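Centrosomal protein of 104 kDa (Homo sapiens, PDB 5LPH) is required for ciliogenesis and for the structural integrity of the ciliary tip, and interacts with tubulin, the chain here being its TOG domain. Local coordinates at residues T149-S153 and A154-V158; A160-F163 and I164-M167. One frame throughout, in Å; residues are numbered along the deposited sequence.

Contact 1 (T149-S153 and A154-V158)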
loop_
_atom_site.group_PDB
_atom_site.type_symbol
_atom_site.label_atom_id
_atom_site.label_comp_id
_atom_site.label_asym_id
_atom_site.label_seq_id
_atom_site.Cartn_x
_atom_site.Cartn_y
_atom_site.Cartn_z
ATOM N N THR A 149 5.855 4.965 3.151
ATOM C CA THR A 149 6.760 4.042 3.848
ATOM C C THR A 149 8.244 4.321 3.539
ATOM O O THR A 149 9.115 3.689 4.130
ATOM C CB THR A 149 6.446 2.551 3.574
ATOM O OG1 THR A 149 6.667 2.242 2.196
ATOM C CG2 THR A 149 5.016 2.192 3.942
ATOM N N GLY A 150 8.529 5.227 2.601
ATOM C CA GLY A 150 9.873 5.792 2.428
ATOM C C GLY A 150 10.092 7.166 3.058
ATOM O O GLY A 150 11.037 7.859 2.695
ATOM N N ASP A 151 9.243 7.555 4.012
ATOM C CA ASP A 151 9.348 8.862 4.679
ATOM C C ASP A 151 10.596 8.916 5.563
ATOM O O ASP A 151 11.114 7.873 5.977
ATOM C CB ASP A 151 8.093 9.120 5.534
ATOM C CG ASP A 151 7.851 10.596 5.810
ATOM O OD1 ASP A 151 7.266 11.271 4.935
ATOM O OD2 ASP A 151 8.210 11.071 6.910
ATOM N N SER A 152 11.073 10.127 5.848
ATOM C CA SER A 152 12.230 10.321 6.737
ATOM C C SER A 152 11.884 10.013 8.202
ATOM O O SER A 152 12.756 9.596 8.959
ATOM C CB SER A 152 12.787 11.745 6.624
ATOM O OG SER A 152 12.978 12.110 5.267
ATOM N N SER A 153 10.621 10.208 8.590
ATOM C CA SER A 153 10.155 9.890 9.947
ATOM C C SER A 153 9.867 8.398 10.096
ATOM O O SER A 153 8.988 7.860 9.408
ATOM C CB SER A 153 8.886 10.684 10.293
ATOM O OG SER A 153 8.277 10.203 11.486
ATOM N N ALA A 154 10.571 7.755 11.027
ATOM C CA ALA A 154 10.401 6.326 11.312
ATOM C C ALA A 154 9.006 5.984 11.832
ATOM O O ALA A 154 8.440 4.952 11.474
ATOM C CB ALA A 154 11.463 5.853 12.303
ATOM N N ARG A 155 8.463 6.851 12.678
ATOM C CA ARG A 155 7.106 6.680 13.217
ATOM C C ARG A 155 6.031 6.703 12.112
ATOM O O ARG A 155 5.057 5.949 12.166
ATOM C CB ARG A 155 6.823 7.771 14.252
ATOM C CG ARG A 155 5.631 7.506 15.156
ATOM C CD ARG A 155 5.458 8.598 16.210
ATOM N NE ARG A 155 6.715 8.899 16.908
ATOM C CZ ARG A 155 7.487 9.980 16.726
ATOM N NH1 ARG A 155 7.162 10.958 15.870
ATOM N NH2 ARG A 155 8.612 10.088 17.429
ATOM N N LEU A 156 6.231 7.555 11.108
ATOM C CA LEU A 156 5.317 7.636 9.974
ATOM C C LEU A 156 5.412 6.393 9.069
ATOM O O LEU A 156 4.378 5.868 8.649
ATOM C CB LEU A 156 5.551 8.920 9.175
ATOM C CG LEU A 156 4.365 9.320 8.284
ATOM C CD1 LEU A 156 4.132 10.824 8.312
ATOM C CD2 LEU A 156 4.544 8.824 6.853
ATOM N N ARG A 157 6.639 5.934 8.785
ATOM C CA ARG A 157 6.869 4.677 8.047
ATOM C C ARG A 157 6.146 3.491 8.682
ATOM O O ARG A 157 5.494 2.723 7.979
ATOM C CB ARG A 157 8.359 4.343 7.945
ATOM C CG ARG A 157 9.166 5.286 7.067
ATOM C CD ARG A 157 10.508 4.677 6.681
ATOM N NE ARG A 157 11.364 4.373 7.826
ATOM C CZ ARG A 157 12.262 5.194 8.378
ATOM N NH1 ARG A 157 12.458 6.437 7.928
ATOM N NH2 ARG A 157 12.975 4.761 9.412
ATOM N N VAL A 158 6.240 3.370 10.007
ATOM C CA VAL A 158 5.558 2.301 10.755
ATOM C C VAL A 158 4.025 2.421 10.670
ATOM O O VAL A 158 3.333 1.418 10.502
ATOM C CB VAL A 158 6.010 2.266 12.245
ATOM C CG1 VAL A 158 5.155 1.310 13.081
ATOM C CG2 VAL A 158 7.479 1.871 12.361
#

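Contact 2 (A160-F163 and I164-M167)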
loop_
_atom_site.group_PDB
_atom_site.type_symbol
_atom_site.label_atom_id
_atom_site.label_comp_id
_atom_site.label_asym_id
_atom_site.label_seq_id
_atom_site.Cartn_x
_atom_site.Cartn_y
_atom_site.Cartn_z
ATOM N N ALA A 160 2.216 3.915 8.285
ATOM C CA ALA A 160 1.857 3.600 6.909
ATOM C C ALA A 160 1.918 2.091 6.644
ATOM O O ALA A 160 0.963 1.520 6.107
ATOM C CB ALA A 160 2.762 4.340 5.941
ATOM N N ALA A 161 3.012 1.453 7.062
ATOM C CA ALA A 161 3.196 0.012 6.864
ATOM C C ALA A 161 2.162 -0.811 7.627
ATOM O O ALA A 161 1.567 -1.736 7.067
ATOM C CB ALA A 161 4.602 -0.419 7.249
ATOM N N ASN A 162 1.935 -0.477 8.892
ATOM C CA ASN A 162 0.900 -1.160 9.681
ATOM C C ASN A 162 -0.497 -1.052 9.049
ATOM O O ASN A 162 -1.250 -2.029 9.067
ATOM C CB ASN A 162 0.862 -0.642 11.126
ATOM C CG ASN A 162 2.028 -1.147 11.971
ATOM O OD1 ASN A 162 2.711 -2.112 11.623
ATOM N ND2 ASN A 162 2.239 -0.503 13.110
ATOM N N PHE A 163 -0.837 0.113 8.483
ATOM C CA PHE A 163 -2.140 0.280 7.821
ATOM C C PHE A 163 -2.278 -0.600 6.574
ATOM O O PHE A 163 -3.348 -1.151 6.331
ATOM C CB PHE A 163 -2.426 1.741 7.447
ATOM C CG PHE A 163 -3.850 1.975 6.978
ATOM C CD1 PHE A 163 -4.881 2.206 7.887
ATOM C CD2 PHE A 163 -4.169 1.926 5.627
ATOM C CE1 PHE A 163 -6.189 2.402 7.450
ATOM C CE2 PHE A 163 -5.472 2.122 5.184
ATOM C CZ PHE A 163 -6.488 2.357 6.093
ATOM N N ILE A 164 -1.204 -0.717 5.794
ATOM C CA ILE A 164 -1.189 -1.558 4.589
ATOM C C ILE A 164 -1.411 -3.029 4.967
ATOM O O ILE A 164 -2.205 -3.733 4.338
ATOM C CB ILE A 164 0.128 -1.388 3.791
ATOM C CG1 ILE A 164 0.222 0.035 3.228
ATOM C CG2 ILE A 164 0.216 -2.405 2.650
ATOM C CD1 ILE A 164 1.545 0.391 2.580
ATOM N N GLN A 165 -0.722 -3.462 6.019
ATOM C CA GLN A 165 -0.879 -4.804 6.593
ATOM C C GLN A 165 -2.309 -5.042 7.105
ATOM O O GLN A 165 -2.891 -6.099 6.866
ATOM C CB GLN A 165 0.167 -5.001 7.688
ATOM C CG GLN A 165 0.706 -6.406 7.903
ATOM C CD GLN A 165 1.779 -6.436 8.981
ATOM O OE1 GLN A 165 2.658 -5.564 9.026
ATOM N NE2 GLN A 165 1.725 -7.441 9.847
ATOM N N GLU A 166 -2.877 -4.033 7.764
ATOM C CA GLU A 166 -4.260 -4.061 8.249
ATOM C C GLU A 166 -5.275 -4.230 7.105
ATOM O O GLU A 166 -6.196 -5.043 7.211
ATOM C CB GLU A 166 -4.558 -2.777 9.031
ATOM C CG GLU A 166 -5.669 -2.887 10.059
ATOM C CD GLU A 166 -5.878 -1.597 10.838
ATOM O OE1 GLU A 166 -4.887 -0.865 11.095
ATOM O OE2 GLU A 166 -7.044 -1.314 11.196
HETATM N N MSE A 167 -5.104 -3.472 6.020
HETATM C CA MSE A 167 -6.004 -3.559 4.858
HETATM C C MSE A 167 -5.828 -4.859 4.118
HETATM O O MSE A 167 -6.816 -5.467 3.713
HETATM C CB MSE A 167 -5.821 -2.445 3.819
HETATM C CG MSE A 167 -6.356 -1.056 4.108
HETATM SE SE MSE A 167 -6.463 -0.163 2.337
HETATM C CE MSE A 167 -4.551 -0.081 1.849
#

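Contact 1 (T149-S153 and A154-V158)
Arg157 reaches back to the loop 149-153 because its CG lies anti to the carbonyl carbon (chi1 -68°) and its chain then bends at chi3, which brings the edge of the guanidinium to the Asp151 carbonyl. Arg157 NH1 gives its main hydrogen bond to Asp151 O at 2.8 Å, nearly straight (162°) and within the guanidinium plane. A second bond from the same Arg157 NH1, to Ser152 O, is weak at 3.3 Å. One face of the guanidinium lies against Ala154 CA, while farther back along the chain Arg157 CD packs 3.1 Å from Thr149 O, a carbonyl that also accepts a hydrogen bond from Ser198 on helix 193-210. Ser153 is the N-cap of helix 154-169: with OG anti to its backbone N, it faces the first turn, and Leu156 N makes a weak capping bond to Ser153 OG at 3.4 Å. The first main-chain turn is closed by Arg157 N, which bonds to Ser153 O at 3.1 Å. Just ahead of the cap, Asp151 OD2 accepts from Ser153 N at 3.1 Å, met on the anti side and 24° out of the carboxylate plane; this closes an Asx turn. The segments lie in HEAT 1 of this TOG domain, where the loop after helix 131-147 leads into helix 154-169. The other carboxylate oxygen of Asp151, OD1, forms a salt bridge with Arg148, so both oxygens have partners close by in sequence. Leu156 crosses the Asp151 side chain at a slant, CD2 standing 3.8 Å from Asp151 CB and covering the aliphatic root of the acid. The exposed Arg155 side chain leads away from the loop; of its atoms, CB is the one near Ser153 OG.

Contact 2 (A160-F163 and I164-M167)
Phe163 and Met167, one helical turn apart, form the close-packed side of this contact. Met167, present as selenomethionine, lays CG 3.5 Å from Phe163 CE2, and its SE stands 5.0 Å from the centroid of the Phe163 ring, 64° off the ring normal: an oblique Met-aromatic contact. Phe163 CG is anti to its backbone N (chi1 -170°), whereas Met167 CG, anti to its carbonyl carbon, starts the chain toward the ring; the bend at chi3 leaves CE near Phe163 CE2 as well. The backbone that carries them is regular alpha helix, with Met167 N bonded to Phe163 O at 2.9 Å and Glu166 N to Asn162 O at 2.9 Å. The side bearing Asn162 is looser: this residue is exposed, and its OD1 stays 4.3 Å from Gln165 OE1. Of the partly exposed pair Gln165 and Glu166, Gln165 OE1 accepts a hydrogen bond from Arg205 of helix 193-210, and Glu166 OE2 forms a salt bridge with Lys117 of helix 106-126. In this HEAT-repeat stack, Phe163 packs on Leu113 and Leu116 of helix 106-126 and on Leu145 of helix 131-147, Met167 meets Ile120, Ile164 fits against Ile142 and Leu146, and Ala161 touches Leu202 of helix 193-210.

Contacts 1 and 2 follow one another along helix 154-169, their centres about 12 Å apart: contact 1 starts the helix at the surface, and contact 2 carries it into the interior, its centre about 7 Å from that of the chain against 13 Å for contact 1. Thr149 joins them directly. Its CG2 lies 3.7 Å from Ala160 CB and 4.1 Å from Ile164 CD1, so Thr149, in the loop, packs on the buried side of the helix that follows, while Thr149 OG1 bonds to Leu146 O. Both contacts also meet helix 193-210, contact 1 through Thr149 and Arg157, contact 2 through Ala161 and Gln165.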